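Local coordinates for protein MlnE (Bacillus amyloliquefaciens subsp. plantarum, PDB 5D2E) that is the N-terminal B-type ketoreductase of a macrolactin assembly-line protein, which binds NADP and probably reduces beta-keto groups of the growing polyketide chain, at residues Y38-D43 with Y251-Q256; I60-E65 with F84-S89; R145-K150 with P186-V191; E298-L303 with G324-Y329. All coordinates share one frame; numbering follows the deposited sequence.

Contact 1. Residues Y38-D43 with Y251-Q256; sequences YEMVWD and YKRQLQ
Trp42 and Arg253 run side by side on one face of an antiparallel strand pair. Arg253 CB sits over the indole, 3.6 Å from the centroid of its six-membered ring, a CH-pi contact almost on the ring normal. Arg253 CG lies between its own backbone N and carbonyl carbon (chi1 72°), and from there the chain extends past the indole until its guanidinium plane is inclined 42° to the rings; NH2 goes on to a salt bridge with Glu192. Tyr251 presents its edge to the indole in an offset edge-to-face pair, with CD2 3.6 Å from Trp42 CE3. Farther along this face Met40 SD touches Arg253 CD at 3.6 Å and Leu255 CD2 at 3.8 Å, and lies between the two. On the other face Gln256 passes across Val41 at about a right angle, its CB 3.7 Å from Val41 CG2. Asp43 OD2 is hydrogen-bonded to His45 NE2. Six backbone hydrogen bonds join the strands, two each at Glu39-Gln256, Val41-Gln254 and Asp43-Lys252, the shortest being Asp43 N to Lys252 O at 2.7 Å. In this regular antiparallel sheet, strand 35-46 lies between strands 249-257 and 494-499, so the pairing links the two Rossmann-like halves.

Contact 2. Residues I60-E65 with F84-S89; sequences ILFFCE and FIYVTS
Phe62 and Tyr86 hold their rings nearly parallel, 22° apart, but slid so far that they barely overlap: the centroids are 5.3 Å apart and the closest atoms are Phe62 CD1 and Tyr86 CE2 at 3.7 Å. Phe84 meets Phe62 obliquely, its CE1 3.9 Å from Phe62 CB, and at the edge of the Phe84 ring Ile60 CG2 comes to 3.7 Å from CD1. Phe62, Phe84 and Tyr86 thus form an aromatic cluster along one face of the sheet; Met73 of helix 70-76 packs on Phe62 and Phe84, while Tyr70 adds an edge-to-face partner to Tyr86. Phe62 CG is anti to the backbone N (chi1 -162°), as is that of Tyr86 (chi1 -169°), which keeps the two side chains alongside and pointing the same way. The Tyr86 hydroxyl, beside Cys64, is hydrogen-bonded to the Asp66 carbonyl and the Met69 amide. On the other face Leu61 CD1 touches both Ile85 CG2 and Val87 CG2, and Phe63 lies beside Val87.

Four backbone bonds join the parallel strands; those given by Ile85 N and Val87 N are nearly straight, those given by Phe62 N and Cys64 N more bent. At the C-terminal end of the pairing Ser89 N approaches Glu65 O at 3.2 Å from above its carbonyl plane, and one water donates to both Glu65 O and Ser89 O. The strands and helix 70-76 make a beta-alpha-beta unit of the first Rossmann-like half. Its chemistry is mainly apolar before that end: aromatic and aliphatic groups fill both faces, and the buried tyrosine hydroxyl is satisfied by backbone groups of the loop leading into the helix.

Contact 3. Residues R145-K150 with P186-V191; sequences RKQLNK and PIYNAV
Gln147 lays its amide over one face of the Tyr188 ring, in a contact between two nearly parallel helices, 141-164 and 186-201, of the Rossmann-like half that probably is the structural subdomain of the ketoreductase; their local axes pass 9.6 Å apart at 22°. Gln147 CD stands above the ring near its rim, with NE2 3.4 Å from Tyr188 CE2 and the amide plane 37° from that of the ring. The backbone O of Gln147 lies at the ring edge, in its plane, so the tyrosine meets the same residue with a face and an edge. Lys150 CD reaches the tyrosine hydroxyl, 3.5 Å from Tyr188 OH. Ile187 CB touches Gln147 OE1 at 3.7 Å, and Ile187 CG2 packs on Leu148 CD2 at 3.9 Å.

One shell out, two hydrogen bonds hold the polar ends. Gln147 NE2 donates to Gln185 OE1, which sets which way round the amide is turned, and the Tyr188 hydroxyl is hydrogen-bonded to the carbonyl of Ala134. Phe423 of helix 419-437 packs on Leu148, bringing this helix pair against the NADP-binding half. No direct hydrogen bond spans the two segments, and a single water makes the polar connection: it donates to Gln147 OE1 at 2.7 Å and accepts from Tyr188 N at 3.0 Å, while lying above the same ring face as the amide.

Contact 4. Residues E298-L303 with G324-Y329; sequences EVKLIL and GAEALY
Lys300 and Glu326 cross on one face of two parallel strands, yet their charges do not close into a salt bridge: Lys300 NZ stays 4.1 Å from Glu326 OE1, while the methylene CD of the lysine comes to 3.2 Å from the same oxygen. Bends at chi2, chi3 and chi4 carry the lysine chain across the extended glutamate, and Phe351 of helix 337-351 lies against both.

Hydrogen bonds between backbones alternate from strand to strand: Glu326 N to Val299 O, Leu301 N to Glu326 O, Leu328 N to Leu301 O, and a nearly straight Leu303 N to Leu328 O at 2.9 Å. Where the pairing begins, a water donates to Val299 O at 2.8 Å and to Gly324 O; Gly324, with its positive phi, ends helix 311-321 in a Schellman motif.

Apolar contacts are few and long. Leu301 CD1 is 4.2 Å from Ala325 CB, and Leu303 CB 4.1 Å from Tyr329 CD1, on the face packed by helix 311-321. Tyr329 OH bonds to the carbonyl of Ser307, an NADP-binding residue, and its side chain comes within about 4 Å of the cofactor. Strand, helix and strand form a beta-alpha-beta unit of the Rossmann fold, beside the NADP site.

How the contacts relate
Contacts 2 and 3 are nested, in series, within the long loop closed by contact 1, and contact 4 follows in the NADP-binding half. Contacts 2 and 3, with centres 19 Å apart, belong to the first Rossmann-like half and meet through Glu65 and Lys150. Contact 3 also touches contact 1, where Arg253 and Asn189 pack together. Contact 4 is on the opposite side of the chain's centre from contact 2, their centres 54 Å apart. Strand 35-46 pairs with strand 249-257 of contact 1 and with strand 494-499 near the chain's end. This joins the first half, in which no NADP-binding residue lies, to the NADP-binding half, as in other polyketide ketoreductases with paired structural and catalytic subdomains.

Contact 1. Residues Y38-D43 with Y251-Q256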
# COMPACT_ATOMS: atom_id res chain seq x y z
N TYR A 38 -0.65 4.57 -15.73
CA TYR A 38 -2.01 4.49 -15.28
C TYR A 38 -2.20 5.31 -13.96
O TYR A 38 -1.30 5.47 -13.17
CB TYR A 38 -2.40 3.01 -15.01
CG TYR A 38 -2.32 2.18 -16.24
CD1 TYR A 38 -1.09 1.73 -16.71
CD2 TYR A 38 -3.42 1.86 -16.94
CE1 TYR A 38 -0.99 0.99 -17.85
CE2 TYR A 38 -3.35 1.11 -18.10
CZ TYR A 38 -2.13 0.67 -18.55
OH TYR A 38 -2.05 -0.06 -19.70
N GLU A 39 -3.41 5.82 -13.79
CA GLU A 39 -3.80 6.54 -12.59
C GLU A 39 -5.18 6.08 -12.16
O GLU A 39 -6.00 5.58 -12.96
CB GLU A 39 -3.76 8.08 -12.80
CG GLU A 39 -4.76 8.57 -13.81
CD GLU A 39 -4.49 9.98 -14.34
OE1 GLU A 39 -3.79 10.75 -13.69
OE2 GLU A 39 -4.94 10.26 -15.50
N MET A 40 -5.46 6.30 -10.86
CA MET A 40 -6.76 5.96 -10.33
C MET A 40 -7.80 6.94 -10.84
O MET A 40 -7.59 8.15 -10.81
CB MET A 40 -6.72 5.97 -8.82
CG MET A 40 -5.89 4.84 -8.26
SD MET A 40 -6.68 3.29 -8.62
CE MET A 40 -5.49 2.22 -7.75
N VAL A 41 -8.91 6.42 -11.32
CA VAL A 41 -10.02 7.25 -11.73
C VAL A 41 -11.21 6.81 -10.90
O VAL A 41 -11.54 5.63 -10.85
CB VAL A 41 -10.35 7.05 -13.24
CG1 VAL A 41 -11.55 7.88 -13.66
CG2 VAL A 41 -9.15 7.35 -14.13
N TRP A 42 -11.94 7.78 -10.37
CA TRP A 42 -13.09 7.50 -9.52
C TRP A 42 -14.45 7.60 -10.19
O TRP A 42 -14.62 8.42 -11.07
CB TRP A 42 -13.09 8.50 -8.39
CG TRP A 42 -11.93 8.44 -7.56
CD1 TRP A 42 -10.73 9.07 -7.77
CD2 TRP A 42 -11.79 7.68 -6.37
NE1 TRP A 42 -9.86 8.72 -6.78
CE2 TRP A 42 -10.48 7.86 -5.91
CE3 TRP A 42 -12.64 6.82 -5.67
CZ2 TRP A 42 -10.02 7.27 -4.77
CZ3 TRP A 42 -12.17 6.26 -4.50
CH2 TRP A 42 -10.88 6.49 -4.06
N ASP A 43 -15.40 6.77 -9.79
CA ASP A 43 -16.81 7.00 -10.20
C ASP A 43 -17.63 7.21 -8.95
O ASP A 43 -17.52 6.47 -7.97
CB ASP A 43 -17.43 5.92 -11.12
CG ASP A 43 -17.24 4.53 -10.63
OD1 ASP A 43 -16.09 4.03 -10.66
OD2 ASP A 43 -18.26 3.88 -10.26
N TYR A 251 -18.04 6.38 -3.70
CA TYR A 251 -17.20 6.34 -4.88
C TYR A 251 -16.25 5.14 -4.91
O TYR A 251 -15.80 4.61 -3.86
CB TYR A 251 -16.51 7.70 -5.14
CG TYR A 251 -16.21 8.52 -3.94
CD1 TYR A 251 -17.16 9.33 -3.34
CD2 TYR A 251 -14.92 8.50 -3.39
CE1 TYR A 251 -16.87 10.06 -2.17
CE2 TYR A 251 -14.59 9.25 -2.21
CZ TYR A 251 -15.57 10.02 -1.59
OH TYR A 251 -15.16 10.71 -0.43
N LYS A 252 -16.02 4.68 -6.14
CA LYS A 252 -15.16 3.59 -6.43
C LYS A 252 -14.09 4.03 -7.43
O LYS A 252 -14.28 5.00 -8.15
CB LYS A 252 -16.00 2.51 -7.09
CG LYS A 252 -16.93 1.76 -6.17
CD LYS A 252 -17.30 0.45 -6.86
CE LYS A 252 -17.86 -0.55 -5.89
NZ LYS A 252 -19.09 0.04 -5.30
N ARG A 253 -13.01 3.27 -7.47
CA ARG A 253 -11.87 3.67 -8.26
C ARG A 253 -11.31 2.51 -9.08
O ARG A 253 -11.36 1.36 -8.64
CB ARG A 253 -10.76 4.26 -7.42
CG ARG A 253 -10.05 3.24 -6.57
CD ARG A 253 -8.88 3.79 -5.81
NE ARG A 253 -8.62 3.00 -4.62
CZ ARG A 253 -7.96 3.45 -3.55
NH1 ARG A 253 -7.45 4.69 -3.52
NH2 ARG A 253 -7.84 2.67 -2.49
N GLN A 254 -10.71 2.86 -10.22
CA GLN A 254 -9.97 1.86 -11.00
C GLN A 254 -8.88 2.53 -11.79
O GLN A 254 -8.97 3.71 -12.07
CB GLN A 254 -10.91 1.08 -11.91
CG GLN A 254 -11.33 1.81 -13.16
CD GLN A 254 -12.32 1.02 -13.96
OE1 GLN A 254 -13.41 1.50 -14.25
NE2 GLN A 254 -11.97 -0.22 -14.29
N LEU A 255 -7.84 1.76 -12.14
CA LEU A 255 -6.73 2.27 -12.91
C LEU A 255 -7.16 2.45 -14.33
O LEU A 255 -7.82 1.62 -14.86
CB LEU A 255 -5.57 1.29 -12.89
CG LEU A 255 -4.72 1.34 -11.61
CD1 LEU A 255 -3.66 0.24 -11.76
CD2 LEU A 255 -4.07 2.68 -11.36
N GLN A 256 -6.78 3.56 -14.94
CA GLN A 256 -7.04 3.80 -16.34
C GLN A 256 -5.83 4.48 -16.89
O GLN A 256 -5.11 5.20 -16.15
CB GLN A 256 -8.27 4.66 -16.52
CG GLN A 256 -9.56 3.87 -16.27
CD GLN A 256 -10.80 4.70 -16.50
OE1 GLN A 256 -10.82 5.57 -17.37
NE2 GLN A 256 -11.83 4.45 -15.72

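Contact 2. Residues I60-E65 with F84-S89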
# COMPACT_ATOMS: atom_id res chain seq x y z
N ILE A 60 -23.94 -14.33 11.13
CA ILE A 60 -23.15 -13.13 10.94
C ILE A 60 -22.19 -12.98 12.14
O ILE A 60 -22.62 -13.14 13.32
CB ILE A 60 -24.08 -11.93 10.92
CG1 ILE A 60 -25.04 -12.05 9.76
CG2 ILE A 60 -23.27 -10.62 10.90
CD1 ILE A 60 -26.22 -11.08 9.91
N LEU A 61 -20.92 -12.69 11.89
CA LEU A 61 -19.91 -12.53 12.91
C LEU A 61 -19.37 -11.11 12.79
O LEU A 61 -18.89 -10.74 11.73
CB LEU A 61 -18.80 -13.56 12.70
CG LEU A 61 -17.59 -13.41 13.58
CD1 LEU A 61 -17.94 -13.57 15.05
CD2 LEU A 61 -16.57 -14.49 13.18
N PHE A 62 -19.42 -10.34 13.87
CA PHE A 62 -19.10 -8.93 13.87
C PHE A 62 -18.09 -8.69 14.91
O PHE A 62 -18.33 -8.98 16.09
CB PHE A 62 -20.42 -8.17 14.25
CG PHE A 62 -20.45 -6.69 13.90
CD1 PHE A 62 -19.60 -5.81 14.51
CD2 PHE A 62 -21.34 -6.21 12.96
CE1 PHE A 62 -19.61 -4.45 14.22
CE2 PHE A 62 -21.36 -4.83 12.64
CZ PHE A 62 -20.48 -3.97 13.28
N PHE A 63 -16.95 -8.10 14.51
CA PHE A 63 -15.86 -7.75 15.39
C PHE A 63 -15.90 -6.23 15.55
O PHE A 63 -15.92 -5.51 14.54
CB PHE A 63 -14.51 -8.12 14.76
CG PHE A 63 -14.24 -9.61 14.60
CD1 PHE A 63 -13.88 -10.37 15.67
CD2 PHE A 63 -14.32 -10.22 13.35
CE1 PHE A 63 -13.61 -11.70 15.54
CE2 PHE A 63 -14.08 -11.58 13.20
CZ PHE A 63 -13.69 -12.32 14.32
N CYS A 64 -15.85 -5.75 16.79
CA CYS A 64 -15.93 -4.31 17.07
C CYS A 64 -15.13 -4.08 18.31
O CYS A 64 -15.03 -4.96 19.15
CB CYS A 64 -17.41 -3.88 17.27
SG CYS A 64 -17.66 -2.05 17.24
N GLU A 65 -14.59 -2.90 18.47
CA GLU A 65 -13.75 -2.64 19.62
C GLU A 65 -14.60 -2.63 20.91
O GLU A 65 -14.15 -3.09 21.96
CB GLU A 65 -12.95 -1.34 19.42
CG GLU A 65 -11.69 -1.20 20.27
CD GLU A 65 -10.61 -2.27 20.02
OE1 GLU A 65 -10.04 -2.47 18.89
OE2 GLU A 65 -10.28 -2.90 21.03
N PHE A 84 -26.61 -13.82 15.30
CA PHE A 84 -25.69 -12.69 15.21
C PHE A 84 -24.67 -12.79 16.32
O PHE A 84 -25.01 -12.84 17.52
CB PHE A 84 -26.50 -11.40 15.24
CG PHE A 84 -25.69 -10.15 15.22
CD1 PHE A 84 -25.04 -9.75 14.06
CD2 PHE A 84 -25.57 -9.36 16.35
CE1 PHE A 84 -24.31 -8.59 14.05
CE2 PHE A 84 -24.86 -8.18 16.31
CZ PHE A 84 -24.23 -7.80 15.17
N ILE A 85 -23.40 -12.94 15.95
CA ILE A 85 -22.33 -13.09 16.93
C ILE A 85 -21.55 -11.77 17.02
O ILE A 85 -21.05 -11.25 16.00
CB ILE A 85 -21.37 -14.22 16.50
CG1 ILE A 85 -22.18 -15.51 16.18
CG2 ILE A 85 -20.31 -14.44 17.56
CD1 ILE A 85 -22.99 -16.12 17.35
N TYR A 86 -21.41 -11.24 18.21
CA TYR A 86 -20.80 -9.91 18.39
C TYR A 86 -19.66 -9.98 19.35
O TYR A 86 -19.79 -10.35 20.52
CB TYR A 86 -21.84 -8.90 18.81
CG TYR A 86 -21.43 -7.47 18.79
CD1 TYR A 86 -20.83 -6.89 19.88
CD2 TYR A 86 -21.72 -6.65 17.71
CE1 TYR A 86 -20.48 -5.54 19.86
CE2 TYR A 86 -21.40 -5.30 17.70
CZ TYR A 86 -20.75 -4.76 18.76
OH TYR A 86 -20.42 -3.40 18.82
N VAL A 87 -18.48 -9.70 18.83
CA VAL A 87 -17.26 -9.86 19.56
C VAL A 87 -16.57 -8.53 19.80
O VAL A 87 -16.28 -7.79 18.86
CB VAL A 87 -16.28 -10.75 18.77
CG1 VAL A 87 -15.05 -11.10 19.63
CG2 VAL A 87 -16.99 -11.98 18.23
N THR A 88 -16.25 -8.28 21.05
CA THR A 88 -15.57 -7.08 21.44
C THR A 88 -14.24 -7.33 22.07
O THR A 88 -13.86 -8.44 22.38
CB THR A 88 -16.44 -6.25 22.44
OG1 THR A 88 -16.62 -7.00 23.63
CG2 THR A 88 -17.73 -5.92 21.90
N SER A 89 -13.50 -6.26 22.25
CA SER A 89 -12.21 -6.31 22.86
C SER A 89 -12.23 -6.54 24.37
O SER A 89 -13.01 -5.93 25.09
CB SER A 89 -11.52 -4.97 22.60
OG SER A 89 -10.23 -5.08 23.08
O HOH W 1 -14.70 -3.68 24.55

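Contact 3. Residues R145-K150 with P186-V191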
# COMPACT_ATOMS: atom_id res chain seq x y z
N ARG A 145 1.60 1.62 15.47
CA ARG A 145 1.50 0.26 15.99
C ARG A 145 0.06 -0.09 16.32
O ARG A 145 -0.40 -1.19 15.98
CB ARG A 145 2.39 0.07 17.23
CG ARG A 145 3.85 -0.11 16.90
CD ARG A 145 4.68 -0.54 18.13
NE ARG A 145 6.10 -0.57 17.82
CZ ARG A 145 6.69 -1.46 17.01
NH1 ARG A 145 6.02 -2.43 16.39
NH2 ARG A 145 8.00 -1.37 16.82
N LYS A 146 -0.66 0.82 16.97
CA LYS A 146 -2.08 0.54 17.32
C LYS A 146 -2.93 0.38 16.09
O LYS A 146 -3.77 -0.55 16.06
CB LYS A 146 -2.67 1.62 18.20
CG LYS A 146 -1.94 1.66 19.53
CD LYS A 146 -2.57 2.56 20.58
CE LYS A 146 -1.83 2.30 21.91
NZ LYS A 146 -1.70 3.49 22.80
N GLN A 147 -2.70 1.24 15.07
CA GLN A 147 -3.51 1.12 13.85
C GLN A 147 -3.24 -0.24 13.14
O GLN A 147 -4.16 -0.91 12.70
CB GLN A 147 -3.29 2.27 12.90
CG GLN A 147 -3.83 3.64 13.42
CD GLN A 147 -4.05 4.59 12.28
OE1 GLN A 147 -3.27 4.60 11.30
NE2 GLN A 147 -5.15 5.29 12.32
N LEU A 148 -1.97 -0.65 13.12
CA LEU A 148 -1.62 -1.92 12.47
C LEU A 148 -2.24 -3.08 13.24
O LEU A 148 -2.81 -4.03 12.64
CB LEU A 148 -0.12 -2.06 12.37
CG LEU A 148 0.56 -1.12 11.36
CD1 LEU A 148 2.05 -1.01 11.70
CD2 LEU A 148 0.36 -1.67 9.96
N ASN A 149 -2.23 -2.99 14.56
CA ASN A 149 -2.93 -4.07 15.33
C ASN A 149 -4.43 -4.16 15.11
O ASN A 149 -4.97 -5.26 15.09
CB ASN A 149 -2.60 -3.97 16.81
CG ASN A 149 -1.22 -4.44 17.08
OD1 ASN A 149 -0.63 -5.17 16.27
ND2 ASN A 149 -0.66 -4.01 18.17
N LYS A 150 -5.07 -3.02 14.90
CA LYS A 150 -6.49 -2.98 14.62
C LYS A 150 -6.84 -3.41 13.23
O LYS A 150 -8.01 -3.67 12.96
CB LYS A 150 -7.00 -1.57 14.86
CG LYS A 150 -7.07 -1.15 16.37
CD LYS A 150 -7.38 0.36 16.43
CE LYS A 150 -8.00 0.95 17.68
NZ LYS A 150 -7.14 0.71 18.85
N PRO A 186 -3.65 6.26 5.80
CA PRO A 186 -2.75 5.48 4.93
C PRO A 186 -2.65 4.04 5.30
O PRO A 186 -2.62 3.21 4.43
CB PRO A 186 -1.40 6.16 5.04
CG PRO A 186 -1.60 7.39 5.83
CD PRO A 186 -2.97 7.41 6.43
N ILE A 187 -2.66 3.75 6.59
CA ILE A 187 -2.61 2.37 7.08
C ILE A 187 -3.94 1.66 6.81
O ILE A 187 -4.00 0.62 6.10
CB ILE A 187 -2.19 2.31 8.54
CG1 ILE A 187 -0.76 2.71 8.66
CG2 ILE A 187 -2.38 0.94 9.14
CD1 ILE A 187 -0.21 2.80 10.07
N TYR A 188 -5.04 2.27 7.25
CA TYR A 188 -6.28 1.55 7.10
C TYR A 188 -6.67 1.38 5.63
O TYR A 188 -7.22 0.35 5.25
CB TYR A 188 -7.39 2.21 7.88
CG TYR A 188 -7.23 2.28 9.35
CD1 TYR A 188 -6.56 1.32 10.03
CD2 TYR A 188 -7.86 3.28 10.10
CE1 TYR A 188 -6.45 1.36 11.42
CE2 TYR A 188 -7.77 3.31 11.47
CZ TYR A 188 -7.09 2.35 12.15
OH TYR A 188 -7.01 2.33 13.54
N ASN A 189 -6.37 2.38 4.80
CA ASN A 189 -6.68 2.33 3.36
C ASN A 189 -5.86 1.20 2.63
O ASN A 189 -6.34 0.51 1.74
CB ASN A 189 -6.34 3.72 2.77
CG ASN A 189 -6.44 3.74 1.27
OD1 ASN A 189 -5.41 3.81 0.59
ND2 ASN A 189 -7.62 3.65 0.76
N ALA A 190 -4.67 0.93 3.14
CA ALA A 190 -3.77 -0.10 2.54
C ALA A 190 -4.27 -1.53 2.72
O ALA A 190 -3.88 -2.44 1.98
CB ALA A 190 -2.35 0.07 3.03
N VAL A 191 -5.17 -1.76 3.67
CA VAL A 191 -5.74 -3.07 3.86
C VAL A 191 -6.37 -3.68 2.64
O VAL A 191 -6.30 -4.87 2.50
CB VAL A 191 -6.73 -3.05 5.03
CG1 VAL A 191 -7.50 -4.34 5.17
CG2 VAL A 191 -6.01 -2.69 6.33
O HOH W 2 -4.43 4.77 8.83

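Contact 4. Residues E298-L303 with G324-Y329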
# COMPACT_ATOMS: atom_id res chain seq x y z
N GLU A 298 25.96 17.21 -11.96
CA GLU A 298 26.94 16.97 -10.92
C GLU A 298 26.31 17.10 -9.58
O GLU A 298 26.17 18.22 -9.03
CB GLU A 298 28.14 17.91 -11.05
CG GLU A 298 28.97 17.62 -12.29
CD GLU A 298 30.10 18.66 -12.49
OE1 GLU A 298 30.30 19.53 -11.61
OE2 GLU A 298 30.78 18.57 -13.54
N VAL A 299 25.90 15.95 -9.05
CA VAL A 299 25.22 15.93 -7.78
C VAL A 299 25.99 15.32 -6.67
O VAL A 299 27.08 14.78 -6.88
CB VAL A 299 23.89 15.18 -7.90
CG1 VAL A 299 23.01 15.86 -8.93
CG2 VAL A 299 24.06 13.72 -8.32
N LYS A 300 25.43 15.43 -5.47
CA LYS A 300 25.86 14.69 -4.31
C LYS A 300 24.83 13.60 -3.97
O LYS A 300 23.65 13.92 -3.79
CB LYS A 300 25.95 15.61 -3.10
CG LYS A 300 26.61 16.94 -3.48
CD LYS A 300 28.03 17.00 -3.03
CE LYS A 300 28.38 18.46 -2.70
NZ LYS A 300 28.27 19.21 -3.98
N LEU A 301 25.27 12.33 -3.93
CA LEU A 301 24.36 11.22 -3.66
C LEU A 301 24.68 10.53 -2.36
O LEU A 301 25.85 10.21 -2.11
CB LEU A 301 24.51 10.22 -4.78
CG LEU A 301 24.03 10.71 -6.12
CD1 LEU A 301 24.36 9.77 -7.28
CD2 LEU A 301 22.57 10.97 -6.09
N ILE A 302 23.67 10.24 -1.54
CA ILE A 302 23.87 9.39 -0.35
C ILE A 302 23.06 8.13 -0.53
O ILE A 302 21.87 8.23 -0.80
CB ILE A 302 23.43 10.09 0.89
CG1 ILE A 302 24.22 11.38 1.08
CG2 ILE A 302 23.55 9.16 2.11
CD1 ILE A 302 23.61 12.58 0.40
N LEU A 303 23.72 6.98 -0.60
CA LEU A 303 23.06 5.66 -0.80
C LEU A 303 23.00 5.06 0.57
O LEU A 303 24.02 5.14 1.31
CB LEU A 303 23.92 4.76 -1.68
CG LEU A 303 24.40 5.26 -3.05
CD1 LEU A 303 25.06 4.19 -3.91
CD2 LEU A 303 23.25 5.90 -3.82
N GLY A 324 30.82 12.03 -12.21
CA GLY A 324 30.74 13.41 -11.85
C GLY A 324 30.19 13.62 -10.48
O GLY A 324 30.31 14.71 -9.97
N ALA A 325 29.61 12.58 -9.85
CA ALA A 325 28.99 12.78 -8.56
C ALA A 325 29.98 12.75 -7.44
O ALA A 325 31.08 12.24 -7.56
CB ALA A 325 27.93 11.73 -8.31
N GLU A 326 29.54 13.26 -6.31
CA GLU A 326 30.16 12.93 -5.06
C GLU A 326 29.17 11.91 -4.40
O GLU A 326 27.97 12.12 -4.45
CB GLU A 326 30.27 14.21 -4.30
CG GLU A 326 30.94 14.10 -2.97
CD GLU A 326 31.17 15.49 -2.36
OE1 GLU A 326 31.16 16.51 -3.09
OE2 GLU A 326 31.39 15.56 -1.15
N ALA A 327 29.65 10.83 -3.81
CA ALA A 327 28.74 9.76 -3.38
C ALA A 327 29.21 9.12 -2.11
O ALA A 327 30.39 8.77 -1.99
CB ALA A 327 28.65 8.70 -4.49
N LEU A 328 28.32 8.97 -1.14
CA LEU A 328 28.62 8.29 0.08
C LEU A 328 27.69 7.08 0.20
O LEU A 328 26.58 7.06 -0.38
CB LEU A 328 28.39 9.19 1.26
CG LEU A 328 29.23 10.46 1.22
CD1 LEU A 328 28.90 11.22 2.49
CD2 LEU A 328 30.69 10.07 1.17
N TYR A 329 28.17 6.05 0.90
CA TYR A 329 27.33 4.95 1.36
C TYR A 329 27.25 5.07 2.86
O TYR A 329 28.22 4.92 3.55
CB TYR A 329 27.84 3.58 0.98
CG TYR A 329 26.97 2.46 1.49
CD1 TYR A 329 25.71 2.21 0.91
CD2 TYR A 329 27.35 1.68 2.59
CE1 TYR A 329 24.87 1.20 1.42
CE2 TYR A 329 26.51 0.67 3.10
CZ TYR A 329 25.27 0.42 2.49
OH TYR A 329 24.40 -0.55 2.96
O HOH W 3 29.18 16.35 -7.91